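Local coordinates for protein PelA (Pseudomonas aeruginosa, PDB 5TCB) that probably hydrolyses glycosidic bonds through this GH114 glycoside hydrolase domain, one part of a longer protein that probably also acts as a deacetylase, at residues L37-Q42 against D267-S272; F43-L48 against G168-F173; S194-W199 against R246-R251; G204-V209 against V261-L266; G219-L224 against M229-I234. All coordinates share one frame; numbering follows the deposited sequence.

Interaction 1 (L37-Q42 against D267-S272); sequences LAELSQ and DYLGVS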
# COMPACT_ATOMS: atom_id res chain seq x y z
N LEU A 37 -17.46 2.89 9.35
CA LEU A 37 -16.58 3.90 9.93
C LEU A 37 -16.44 3.76 11.44
O LEU A 37 -15.34 3.93 11.98
CB LEU A 37 -17.09 5.31 9.59
CG LEU A 37 -17.07 5.67 8.10
CD1 LEU A 37 -17.80 6.98 7.86
CD2 LEU A 37 -15.64 5.73 7.57
N ALA A 38 -17.53 3.50 12.14
CA ALA A 38 -17.44 3.36 13.59
C ALA A 38 -16.46 2.25 13.96
O ALA A 38 -15.60 2.41 14.84
CB ALA A 38 -18.83 3.08 14.17
N GLU A 39 -16.58 1.10 13.30
CA GLU A 39 -15.69 -0.03 13.56
C GLU A 39 -14.25 0.26 13.13
O GLU A 39 -13.30 -0.04 13.87
CB GLU A 39 -16.24 -1.28 12.87
CG GLU A 39 -17.53 -1.79 13.51
CD GLU A 39 -18.81 -1.15 12.97
OE1 GLU A 39 -18.75 -0.25 12.12
OE2 GLU A 39 -19.90 -1.58 13.42
N LEU A 40 -14.06 0.87 11.96
CA LEU A 40 -12.72 1.18 11.51
C LEU A 40 -12.03 2.20 12.40
O LEU A 40 -10.80 2.18 12.53
CB LEU A 40 -12.78 1.66 10.06
CG LEU A 40 -13.08 0.57 9.03
CD1 LEU A 40 -13.37 1.19 7.69
CD2 LEU A 40 -11.88 -0.36 8.90
N SER A 41 -12.80 3.08 13.03
CA SER A 41 -12.24 4.14 13.86
C SER A 41 -11.51 3.63 15.08
O SER A 41 -10.77 4.41 15.69
CB SER A 41 -13.33 5.10 14.33
OG SER A 41 -14.07 4.58 15.44
N GLN A 42 -11.68 2.37 15.44
CA GLN A 42 -11.00 1.82 16.60
C GLN A 42 -9.61 1.28 16.27
O GLN A 42 -8.90 0.86 17.18
CB GLN A 42 -11.86 0.73 17.24
CG GLN A 42 -13.19 1.30 17.69
CD GLN A 42 -13.02 2.48 18.64
OE1 GLN A 42 -12.58 2.31 19.78
NE2 GLN A 42 -13.32 3.67 18.18
N ASP A 267 -12.40 -6.03 1.89
CA ASP A 267 -13.80 -5.68 2.05
C ASP A 267 -14.38 -6.29 3.32
O ASP A 267 -15.58 -6.58 3.39
CB ASP A 267 -14.59 -6.13 0.83
CG ASP A 267 -14.57 -7.64 0.63
OD1 ASP A 267 -13.88 -8.36 1.39
OD2 ASP A 267 -15.23 -8.12 -0.32
N TYR A 268 -13.52 -6.46 4.33
CA TYR A 268 -13.79 -7.29 5.50
C TYR A 268 -13.17 -6.64 6.71
O TYR A 268 -12.06 -6.11 6.64
CB TYR A 268 -13.21 -8.69 5.28
CG TYR A 268 -13.17 -9.65 6.49
CD1 TYR A 268 -14.32 -10.08 7.12
CD2 TYR A 268 -11.97 -10.18 6.91
CE1 TYR A 268 -14.26 -11.00 8.19
CE2 TYR A 268 -11.88 -11.08 7.95
CZ TYR A 268 -13.02 -11.51 8.58
OH TYR A 268 -12.91 -12.41 9.61
N LEU A 269 -13.88 -6.69 7.84
CA LEU A 269 -13.32 -6.19 9.10
C LEU A 269 -12.39 -7.27 9.66
O LEU A 269 -12.72 -8.02 10.58
CB LEU A 269 -14.44 -5.81 10.06
CG LEU A 269 -15.08 -4.44 9.85
CD1 LEU A 269 -16.33 -4.32 10.69
CD2 LEU A 269 -14.07 -3.34 10.21
N GLY A 270 -11.19 -7.31 9.10
CA GLY A 270 -10.16 -8.23 9.52
C GLY A 270 -9.61 -7.87 10.88
O GLY A 270 -10.10 -6.97 11.57
N VAL A 271 -8.55 -8.59 11.27
CA VAL A 271 -8.07 -8.51 12.64
C VAL A 271 -6.64 -8.01 12.69
O VAL A 271 -5.78 -8.40 11.90
CB VAL A 271 -8.20 -9.88 13.31
CG1 VAL A 271 -9.68 -10.19 13.49
CG2 VAL A 271 -7.55 -10.93 12.50
N SER A 272 -6.39 -7.17 13.68
CA SER A 272 -5.07 -6.65 13.99
C SER A 272 -4.59 -7.03 15.38
O SER A 272 -3.39 -7.15 15.58
CB SER A 272 -5.07 -5.10 13.82
OG SER A 272 -3.74 -4.57 13.94
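Leu269 sets its CG opposite its own carbonyl carbon (chi1 -81°), and this aims the methyl fork at Glu39 and Leu40 of helix 37-40. Leu40 has a similar first torsion (chi1 -72°). Its CB does not start out facing residues 267-272, but CD2 reaches them. The two methyls of Leu269 take separate partners. Leu269 CD2 packs against Leu40 CD2 at 3.9 Å. Leu269 CD1 lies 3.7 Å from Glu39 CB and also touches Glu39 CG. Leu269 thus straddles two successive residues of the helix, and its side chain crosses that of Glu39 at about a right angle. Glu39 bends at chi2 (87°), and its carboxylate leads away from the contact. Its aliphatic part does the touching.

The fold is a (beta/alpha)8-type barrel. Helix 37-40 comes between its first two strands, 27-30 and 45-48. Residues 267-272 follow the last strand, 258-262. This return of the chain continues past the leucine, where Ser272 OG bonds to Val27 N and to Pro259 O. These bonds link the two edge strands of the parallel sheet.

Leu269 is the centre of an inverse gamma turn. The weak bond from Gly270 N to Tyr268 O, 2.9 Å long, closes it. Within 37-42, Ser41 OG donates to Ala38 O over 2.7 Å. The same OG accepts a bond from Gln42 NE2 at 3.0 Å, nearly in the plane of the Gln42 amide.

Interaction 2 (F43-L48 against G168-F173); sequences FDWVVL and GLKLFF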
# COMPACT_ATOMS: atom_id res chain seq x y z
N PHE A 43 -9.21 1.32 15.01
CA PHE A 43 -7.84 1.00 14.60
C PHE A 43 -7.03 2.29 14.60
O PHE A 43 -7.55 3.37 14.35
CB PHE A 43 -7.81 0.36 13.19
CG PHE A 43 -8.45 -1.01 13.12
CD1 PHE A 43 -9.83 -1.13 12.96
CD2 PHE A 43 -7.68 -2.15 13.15
CE1 PHE A 43 -10.41 -2.38 12.86
CE2 PHE A 43 -8.26 -3.41 13.06
CZ PHE A 43 -9.65 -3.50 12.91
N ASP A 44 -5.73 2.17 14.91
CA ASP A 44 -4.86 3.34 15.02
C ASP A 44 -4.65 4.00 13.65
O ASP A 44 -4.85 5.21 13.49
CB ASP A 44 -3.55 2.90 15.66
CG ASP A 44 -2.63 4.05 16.04
OD1 ASP A 44 -3.11 5.20 16.20
OD2 ASP A 44 -1.43 3.80 16.27
N TRP A 45 -4.24 3.22 12.67
CA TRP A 45 -4.13 3.66 11.28
C TRP A 45 -5.16 2.91 10.44
O TRP A 45 -5.35 1.69 10.62
CB TRP A 45 -2.73 3.38 10.71
CG TRP A 45 -1.61 4.24 11.19
CD1 TRP A 45 -1.59 5.08 12.26
CD2 TRP A 45 -0.31 4.32 10.59
NE1 TRP A 45 -0.35 5.67 12.37
CE2 TRP A 45 0.44 5.23 11.33
CE3 TRP A 45 0.27 3.72 9.46
CZ2 TRP A 45 1.77 5.54 11.01
CZ3 TRP A 45 1.56 4.03 9.14
CH2 TRP A 45 2.30 4.94 9.89
N VAL A 46 -5.83 3.64 9.56
CA VAL A 46 -6.81 3.05 8.64
C VAL A 46 -6.48 3.52 7.23
O VAL A 46 -6.41 4.72 6.98
CB VAL A 46 -8.25 3.41 9.01
CG1 VAL A 46 -9.22 2.71 8.09
CG2 VAL A 46 -8.55 3.01 10.43
N VAL A 47 -6.29 2.56 6.32
CA VAL A 47 -6.05 2.84 4.91
C VAL A 47 -7.32 2.57 4.13
O VAL A 47 -7.90 1.48 4.23
CB VAL A 47 -4.89 1.98 4.39
CG1 VAL A 47 -4.64 2.31 2.91
CG2 VAL A 47 -3.62 2.16 5.22
N LEU A 48 -7.75 3.55 3.35
CA LEU A 48 -9.03 3.53 2.67
C LEU A 48 -8.87 3.86 1.19
O LEU A 48 -7.96 4.59 0.79
CB LEU A 48 -9.98 4.57 3.26
CG LEU A 48 -10.17 4.39 4.76
CD1 LEU A 48 -10.06 5.72 5.46
CD2 LEU A 48 -11.47 3.71 5.02
N GLY A 168 2.78 17.35 5.11
CA GLY A 168 1.74 16.98 6.02
C GLY A 168 1.10 15.63 5.77
O GLY A 168 0.13 15.29 6.44
N LEU A 169 1.58 14.88 4.78
CA LEU A 169 1.10 13.53 4.52
C LEU A 169 2.14 12.52 4.96
O LEU A 169 3.25 12.46 4.40
CB LEU A 169 0.79 13.35 3.03
CG LEU A 169 -0.36 14.19 2.50
CD1 LEU A 169 -0.51 13.95 1.02
CD2 LEU A 169 -1.65 13.79 3.22
N LYS A 170 1.78 11.69 5.93
CA LYS A 170 2.64 10.54 6.24
C LYS A 170 2.61 9.58 5.07
O LYS A 170 1.54 9.30 4.53
CB LYS A 170 2.15 9.82 7.50
CG LYS A 170 2.29 10.61 8.76
CD LYS A 170 1.86 9.80 9.97
CE LYS A 170 2.01 10.59 11.24
NZ LYS A 170 3.41 10.60 11.68
N LEU A 171 3.78 9.08 4.68
CA LEU A 171 3.89 8.15 3.56
C LEU A 171 4.11 6.73 4.09
O LEU A 171 5.12 6.43 4.72
CB LEU A 171 5.01 8.58 2.60
CG LEU A 171 4.88 10.00 2.03
CD1 LEU A 171 6.00 10.27 1.06
CD2 LEU A 171 3.51 10.26 1.40
N PHE A 172 3.13 5.88 3.82
CA PHE A 172 3.07 4.51 4.29
C PHE A 172 3.35 3.68 3.04
O PHE A 172 2.50 3.57 2.15
CB PHE A 172 1.69 4.28 4.92
CG PHE A 172 1.44 2.91 5.49
CD1 PHE A 172 2.41 1.93 5.59
CD2 PHE A 172 0.16 2.64 5.95
CE1 PHE A 172 2.08 0.68 6.12
CE2 PHE A 172 -0.18 1.41 6.49
CZ PHE A 172 0.78 0.42 6.58
N PHE A 173 4.57 3.18 2.93
CA PHE A 173 5.00 2.48 1.72
C PHE A 173 4.50 1.04 1.73
O PHE A 173 4.58 0.36 2.76
CB PHE A 173 6.52 2.41 1.63
CG PHE A 173 7.24 3.65 1.17
CD1 PHE A 173 6.72 4.91 1.36
CD2 PHE A 173 8.48 3.53 0.56
CE1 PHE A 173 7.44 6.04 0.95
CE2 PHE A 173 9.18 4.63 0.17
CZ PHE A 173 8.67 5.88 0.36
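Trp45 and Phe172 meet edge to face across the inside of the barrel, with Val47 and Lys170 alongside. From Trp45 CB, a chi1 of -72° turns the ring system back beside the backbone N, and the indole reaches toward strand 170-174. Its six-membered ring makes the contact. CE3 comes first, 3.7 Å from Phe172 CD2. CZ3, next along the rim, is 3.8 Å from Phe172 CG. It stands over one face of the phenyl ring, displaced toward the rim. The ring centroids are 5.1 Å apart and the planes meet at 69°, a T-shaped stack with Trp45 as the edge. Elsewhere on the indole, CZ2 lies a looser 4.4 Å from Lys170 CD, the aliphatic part of that lysine.

Val47, two residues on and pointing the same way, adds CG2 at 3.7 Å from Phe172 CE2. Phe172 CD2 and CE2 thus meet both the indole edge and a valine methyl.

Strands 45-48 and 170-173 are not neighbours in the sheet. Their axes come no nearer than 10.8 Å, at an angle of 74°, and large side chains span the interval. Phe133 of strand 131-135 and Ala189 of strand 187-192 also touch Phe172, while Phe69 of strand 67-73 meets Trp45.

Interaction 3 (S194-W199 against R246-R251); sequences SIHAGW and RALAAR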
# COMPACT_ATOMS: atom_id res chain seq x y z
N SER A 194 3.24 -10.88 1.85
CA SER A 194 2.67 -11.26 3.13
C SER A 194 3.78 -11.96 3.90
O SER A 194 4.83 -12.28 3.34
CB SER A 194 1.47 -12.19 2.93
OG SER A 194 0.38 -11.54 2.32
N ILE A 195 3.54 -12.27 5.18
CA ILE A 195 4.58 -12.86 6.01
C ILE A 195 4.37 -14.36 6.14
O ILE A 195 5.24 -15.15 5.77
CB ILE A 195 4.65 -12.16 7.39
CG1 ILE A 195 5.01 -10.67 7.24
CG2 ILE A 195 5.66 -12.85 8.33
CD1 ILE A 195 6.31 -10.37 6.48
N HIS A 196 3.22 -14.79 6.65
CA HIS A 196 2.94 -16.21 6.80
C HIS A 196 1.80 -16.69 5.92
O HIS A 196 1.91 -17.74 5.26
CB HIS A 196 2.61 -16.55 8.26
CG HIS A 196 3.74 -16.32 9.21
ND1 HIS A 196 4.95 -16.98 9.08
CD2 HIS A 196 3.85 -15.53 10.30
CE1 HIS A 196 5.76 -16.58 10.06
NE2 HIS A 196 5.11 -15.71 10.81
N ALA A 197 0.69 -15.96 5.94
CA ALA A 197 -0.52 -16.34 5.22
C ALA A 197 -0.73 -15.34 4.10
O ALA A 197 -0.92 -14.14 4.34
CB ALA A 197 -1.73 -16.40 6.16
N GLY A 198 -0.68 -15.82 2.86
CA GLY A 198 -0.75 -14.94 1.72
C GLY A 198 -1.88 -15.29 0.77
O GLY A 198 -2.67 -16.22 0.99
N TRP A 199 -1.94 -14.49 -0.29
CA TRP A 199 -2.92 -14.64 -1.36
C TRP A 199 -2.17 -14.80 -2.68
O TRP A 199 -1.43 -13.90 -3.09
CB TRP A 199 -3.84 -13.43 -1.42
CG TRP A 199 -4.77 -13.49 -2.56
CD1 TRP A 199 -4.77 -12.71 -3.67
CD2 TRP A 199 -5.85 -14.41 -2.71
NE1 TRP A 199 -5.78 -13.08 -4.51
CE2 TRP A 199 -6.46 -14.13 -3.94
CE3 TRP A 199 -6.36 -15.45 -1.93
CZ2 TRP A 199 -7.57 -14.83 -4.41
CZ3 TRP A 199 -7.45 -16.15 -2.39
CH2 TRP A 199 -8.04 -15.84 -3.62
N ARG A 246 -7.00 -14.49 14.24
CA ARG A 246 -6.66 -13.98 15.56
C ARG A 246 -5.32 -14.54 16.02
O ARG A 246 -4.44 -13.78 16.47
CB ARG A 246 -7.76 -14.35 16.57
CG ARG A 246 -9.10 -13.67 16.36
CD ARG A 246 -9.14 -12.29 17.00
NE ARG A 246 -10.49 -11.72 16.95
CZ ARG A 246 -10.76 -10.42 16.93
NH1 ARG A 246 -9.77 -9.53 16.93
NH2 ARG A 246 -12.02 -10.00 16.89
N ALA A 247 -5.14 -15.85 15.92
CA ALA A 247 -3.88 -16.47 16.35
C ALA A 247 -2.72 -15.96 15.52
O ALA A 247 -1.62 -15.73 16.04
CB ALA A 247 -3.98 -17.99 16.24
N LEU A 248 -2.95 -15.77 14.22
CA LEU A 248 -1.88 -15.29 13.35
C LEU A 248 -1.51 -13.84 13.66
O LEU A 248 -0.33 -13.47 13.67
CB LEU A 248 -2.28 -15.45 11.89
CG LEU A 248 -1.29 -14.83 10.90
CD1 LEU A 248 0.11 -15.43 11.01
CD2 LEU A 248 -1.83 -14.99 9.50
N ALA A 249 -2.51 -13.00 13.95
CA ALA A 249 -2.21 -11.65 14.40
C ALA A 249 -1.33 -11.68 15.65
O ALA A 249 -0.38 -10.90 15.76
CB ALA A 249 -3.51 -10.89 14.65
N ALA A 250 -1.63 -12.56 16.61
CA ALA A 250 -0.79 -12.66 17.80
C ALA A 250 0.61 -13.12 17.45
O ALA A 250 1.61 -12.59 17.95
CB ALA A 250 -1.42 -13.60 18.82
N ARG A 251 0.71 -14.08 16.54
CA ARG A 251 2.02 -14.57 16.10
C ARG A 251 2.83 -13.44 15.47
O ARG A 251 4.01 -13.24 15.81
CB ARG A 251 1.78 -15.71 15.12
CG ARG A 251 2.97 -16.53 14.77
CD ARG A 251 2.56 -17.64 13.83
NE ARG A 251 3.70 -18.17 13.10
CZ ARG A 251 3.62 -18.80 11.94
NH1 ARG A 251 2.44 -18.99 11.35
NH2 ARG A 251 4.73 -19.24 11.36
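This is a stack of an arginine on a histidine, His196 with Arg251, beside a small apolar patch. It joins the loop leading into strand 197-200 to helix 242-254, which packs on the outside of the (beta/alpha)8-type barrel.

The guanidinium of Arg251 lies flat on the imidazole. The centres are 3.5 Å apart and the planes differ by 17°. The two side chains come from opposite directions. Arg251 is extended from CG to NE, with CG opposite its backbone N (chi1 -168°), and this length brings the group over the ring. NH2 lies above the ring, toward its rim. Arg251 is poorly ordered, so its finer placement is less certain. Ile195 CG2 covers the opposite face of the imidazole, 3.7 Å above its centre. The ring is therefore held between a methyl group and a cation.

Next to the stack, Leu248 CD1 is 3.8 Å from His196 CD2. Its other methyl, CD2, is 3.6 Å from Ala197 CB. The leucine so spans both residues.

His196 NE2 is hydrogen-bonded to Glu255 OE1, and the other carboxylate oxygen makes a long, weak ion pair with Arg251 NE. His196 ND1 and Arg251 NH2 are close at 3.2 Å, but the angle is poor for a hydrogen bond. The guanidinium meets the imidazole by its flat face, as a stack. Glu255 probably offsets part of the arginine charge, and its bond to NE2 probably helps fix the rotation of the imidazole.

Interaction 4 (G204-V209 against V261-L266); sequences GQYREV and VSTPAL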
# COMPACT_ATOMS: atom_id res chain seq x y z
N GLY A 204 -5.24 -18.15 -7.35
CA GLY A 204 -6.53 -17.81 -6.79
C GLY A 204 -6.81 -18.46 -5.46
O GLY A 204 -7.98 -18.67 -5.12
N GLN A 205 -5.78 -18.79 -4.70
CA GLN A 205 -5.93 -19.50 -3.44
C GLN A 205 -5.21 -18.75 -2.33
O GLN A 205 -4.18 -18.11 -2.56
CB GLN A 205 -5.39 -20.93 -3.55
N TYR A 206 -5.81 -18.77 -1.14
CA TYR A 206 -5.04 -18.54 0.06
C TYR A 206 -3.95 -19.61 0.16
O TYR A 206 -4.24 -20.81 0.14
CB TYR A 206 -5.95 -18.60 1.28
CG TYR A 206 -6.99 -17.51 1.36
CD1 TYR A 206 -6.69 -16.28 1.93
CD2 TYR A 206 -8.30 -17.73 0.93
CE1 TYR A 206 -7.66 -15.27 2.03
CE2 TYR A 206 -9.26 -16.73 1.03
CZ TYR A 206 -8.94 -15.51 1.58
OH TYR A 206 -9.89 -14.51 1.70
N ARG A 207 -2.70 -19.18 0.24
CA ARG A 207 -1.59 -20.11 0.35
C ARG A 207 -0.62 -19.61 1.40
O ARG A 207 -0.45 -18.39 1.59
CB ARG A 207 -0.86 -20.29 -0.99
CG ARG A 207 -1.71 -19.98 -2.21
CD ARG A 207 -1.20 -20.70 -3.45
NE ARG A 207 0.23 -20.53 -3.64
NH1 ARG A 207 2.99 -20.17 -4.08
NH2 ARG A 207 2.37 -21.61 -1.68
N GLU A 208 -0.01 -20.54 2.12
CA GLU A 208 1.12 -20.19 2.95
C GLU A 208 2.15 -19.48 2.09
O GLU A 208 2.40 -19.86 0.94
CB GLU A 208 1.74 -21.43 3.60
N VAL A 209 2.72 -18.41 2.62
CA VAL A 209 3.83 -17.75 1.95
C VAL A 209 4.94 -18.77 1.81
O VAL A 209 5.36 -19.35 2.82
CB VAL A 209 4.28 -16.50 2.73
CG1 VAL A 209 5.50 -15.89 2.11
CG2 VAL A 209 3.15 -15.48 2.77
N VAL A 261 -4.95 -8.98 9.19
CA VAL A 261 -5.21 -10.27 8.56
C VAL A 261 -6.61 -10.20 7.98
O VAL A 261 -7.60 -10.12 8.73
CB VAL A 261 -5.05 -11.42 9.54
CG1 VAL A 261 -5.16 -12.75 8.80
CG2 VAL A 261 -3.72 -11.29 10.32
N SER A 262 -6.71 -10.21 6.66
CA SER A 262 -7.99 -9.90 6.02
C SER A 262 -8.12 -10.70 4.73
O SER A 262 -7.45 -11.72 4.55
CB SER A 262 -8.10 -8.38 5.83
OG SER A 262 -9.41 -8.02 5.47
N THR A 263 -9.00 -10.26 3.85
CA THR A 263 -9.27 -10.86 2.55
C THR A 263 -8.60 -10.06 1.45
O THR A 263 -8.36 -8.86 1.61
CB THR A 263 -10.78 -10.89 2.28
OG1 THR A 263 -11.27 -9.54 2.27
CG2 THR A 263 -11.52 -11.71 3.33
N PRO A 264 -8.34 -10.68 0.30
CA PRO A 264 -7.64 -9.95 -0.78
C PRO A 264 -8.41 -8.78 -1.36
O PRO A 264 -7.79 -7.88 -1.94
CB PRO A 264 -7.41 -11.04 -1.83
CG PRO A 264 -8.49 -12.07 -1.57
CD PRO A 264 -8.65 -12.07 -0.08
N ALA A 265 -9.73 -8.77 -1.25
CA ALA A 265 -10.53 -7.63 -1.68
C ALA A 265 -10.52 -6.49 -0.67
O ALA A 265 -10.89 -5.37 -1.02
CB ALA A 265 -11.97 -8.06 -1.94
N LEU A 266 -10.05 -6.75 0.55
CA LEU A 266 -10.03 -5.74 1.61
C LEU A 266 -11.42 -5.13 1.79
O LEU A 266 -11.61 -3.91 1.86
CB LEU A 266 -8.96 -4.67 1.37
CG LEU A 266 -7.49 -5.05 1.57
CD1 LEU A 266 -7.25 -5.86 2.84
CD2 LEU A 266 -6.95 -5.75 0.35
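The Tyr206 ring has Ser262 O at its edge, near the ring plane and 4.4 Å from CE1, while Pro264 CD approaches it obliquely. The ring also meets Trp199 edge to face. Tyr206 belongs to a beta hairpin of strands 197-200 and 205-208, which projects from the (beta/alpha)8-type barrel. Gly204 and Gln205 face Asp200 there in a G1 beta bulge. The other side is the end of the last barrel strand, 258-262, and the type I beta turn after it, from Thr263 to Leu266. A 2.9 Å bond from Leu266 N to Thr263 O closes that turn.

The phenol arrives at the turn end on. With chi1 at -65° the ring swings to the side of the backbone N, and CB does not itself point at the turn, yet the ring carries the hydroxyl there. Tyr206 CZ packs 3.8 Å from Pro264 CD, with the two side chains at about a right angle. Thr263 turns its methyl to the tyrosine and its OG1 to Asp267 OD1, a hydrogen bond. Tyr236 and Pro238 also touch the tyrosine, so it bridges the hairpin and the barrel's C-terminal rim.

Tyr206 OH itself lies 3.3 Å from Pro264 CD and 3.6 Å from Thr263 CG2, two carbon neighbours.

Interaction 5 (G219-L224 against M229-I234); sequences GHLDAL and MPIVAI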
# COMPACT_ATOMS: atom_id res chain seq x y z
N GLY A 219 16.28 -10.39 4.38
CA GLY A 219 17.35 -9.41 4.33
C GLY A 219 16.83 -7.99 4.33
O GLY A 219 17.39 -7.11 5.00
N HIS A 220 15.76 -7.74 3.58
CA HIS A 220 15.19 -6.40 3.50
C HIS A 220 14.51 -6.04 4.81
O HIS A 220 14.65 -4.91 5.30
CB HIS A 220 14.20 -6.31 2.34
CG HIS A 220 14.85 -6.45 1.00
ND1 HIS A 220 15.69 -5.48 0.49
CD2 HIS A 220 14.79 -7.43 0.07
CE1 HIS A 220 16.12 -5.86 -0.70
NE2 HIS A 220 15.59 -7.03 -0.98
N LEU A 221 13.80 -6.98 5.41
CA LEU A 221 13.10 -6.67 6.64
C LEU A 221 14.07 -6.51 7.80
O LEU A 221 13.88 -5.63 8.64
CB LEU A 221 12.05 -7.74 6.94
CG LEU A 221 10.89 -7.74 5.93
CD1 LEU A 221 9.87 -8.77 6.34
CD2 LEU A 221 10.20 -6.37 5.80
N ASP A 222 15.13 -7.33 7.83
CA ASP A 222 16.17 -7.14 8.83
C ASP A 222 16.74 -5.72 8.76
O ASP A 222 16.98 -5.09 9.80
CB ASP A 222 17.30 -8.16 8.65
CG ASP A 222 16.95 -9.53 9.20
OD1 ASP A 222 15.90 -9.68 9.87
OD2 ASP A 222 17.75 -10.46 8.99
N ALA A 223 16.96 -5.22 7.55
CA ALA A 223 17.50 -3.87 7.39
C ALA A 223 16.54 -2.83 7.98
O ALA A 223 16.94 -1.98 8.77
CB ALA A 223 17.76 -3.59 5.91
N LEU A 224 15.27 -2.91 7.60
CA LEU A 224 14.30 -1.96 8.13
C LEU A 224 14.20 -2.07 9.65
O LEU A 224 14.10 -1.05 10.35
CB LEU A 224 12.93 -2.20 7.49
CG LEU A 224 12.87 -1.93 5.98
CD1 LEU A 224 11.50 -2.27 5.47
CD2 LEU A 224 13.23 -0.48 5.64
N MET A 229 12.31 1.06 11.51
CA MET A 229 11.14 1.32 10.68
C MET A 229 9.98 0.43 11.12
O MET A 229 10.15 -0.80 11.21
CB MET A 229 11.47 1.06 9.22
CG MET A 229 10.27 1.22 8.29
SD MET A 229 9.75 2.95 8.08
CE MET A 229 11.13 3.60 7.10
N PRO A 230 8.80 0.98 11.39
CA PRO A 230 7.65 0.12 11.68
C PRO A 230 7.29 -0.70 10.47
O PRO A 230 7.24 -0.17 9.35
CB PRO A 230 6.54 1.11 12.05
CG PRO A 230 7.24 2.34 12.44
CD PRO A 230 8.49 2.40 11.59
N ILE A 231 7.08 -2.00 10.68
CA ILE A 231 6.71 -2.93 9.61
C ILE A 231 5.30 -3.45 9.85
O ILE A 231 4.99 -4.00 10.92
CB ILE A 231 7.69 -4.11 9.48
CG1 ILE A 231 9.13 -3.62 9.42
CG2 ILE A 231 7.34 -4.94 8.24
CD1 ILE A 231 10.16 -4.72 9.53
N VAL A 232 4.46 -3.30 8.84
CA VAL A 232 3.10 -3.80 8.85
C VAL A 232 3.05 -5.05 8.00
O VAL A 232 3.57 -5.08 6.87
CB VAL A 232 2.13 -2.72 8.33
CG1 VAL A 232 0.79 -3.34 7.95
CG2 VAL A 232 1.98 -1.63 9.37
N ALA A 233 2.50 -6.11 8.56
CA ALA A 233 2.27 -7.36 7.85
C ALA A 233 0.83 -7.39 7.37
O ALA A 233 -0.09 -7.31 8.19
CB ALA A 233 2.55 -8.57 8.75
N ILE A 234 0.63 -7.50 6.06
CA ILE A 234 -0.70 -7.68 5.48
C ILE A 234 -0.79 -9.13 5.04
O ILE A 234 -0.30 -9.51 3.97
CB ILE A 234 -0.98 -6.74 4.30
CG1 ILE A 234 -0.75 -5.29 4.67
CG2 ILE A 234 -2.44 -6.92 3.86
CD1 ILE A 234 -0.75 -4.35 3.42
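Leu221 and Ile231 approach at a slant, each offering its branched end to the other. Leu221 CD2 touches both branches of the isoleucine, 4.0 Å from Ile231 CG2 and 4.1 Å from Ile231 CD1. Leu221 sets out from the helix beside the contact and not straight at it, and its tip then comes closer. Ile231 points directly at the helix. A chi1 of -50° swings its longer branch away from the carbonyl carbon and carries CD1 to the helix surface. There CD1 rests 3.9 Å from Leu221 O and 4.3 Å from Leu224 CB. One isoleucine thus reaches across nearly one turn of the helix, from Leu221 to Leu224.

Leu224 and Met229 face each other at their roots. Their CB atoms are 4.0 Å apart. Beyond CB the methionine turns off. Its chain bends at chi2 (72°) and again at chi3, and the sulfur end leads away from the helix. The side chain also touches Ala187 and Val190 of strand 187-192.

The backbone closes the same corner. Met229 N donates to Leu224 O over 3.0 Å, with an N-H...O angle of 158°. This bond ties the chain leaving helix 211-226 back to the helix's last turns.

Tyr257 also touches both Leu221 and Ile231, and Val192 touches Leu221. Strand 231-236 runs parallel to strand 187-192 as its neighbour in the sheet. Helix 211-226 lies between the two in the chain and packs on the sheet, a beta-alpha-beta crossover of the kind that builds a (beta/alpha)8-type barrel.

How the interactions relate
From the N terminus, interaction 1 opens first and closes last, so its loop encloses nearly the whole domain and holds the other four. Interaction 2 is nested within it and closes at strand 170-174, before the rest begin. It spans the barrel interior. Interactions 3 and 4 cross, since their segments alternate. Together they fix the hairpin 197-208 to helix 242-254 and to the turn after strand 258-262. Interaction 5 closes a short helix-to-strand loop nested inside both. Phe172 packs on Val232, joining interactions 2 and 5 in the core. The probable hydrogen bond between Val271 O and Val261 N links interactions 1 and 4 at the end of the sheet.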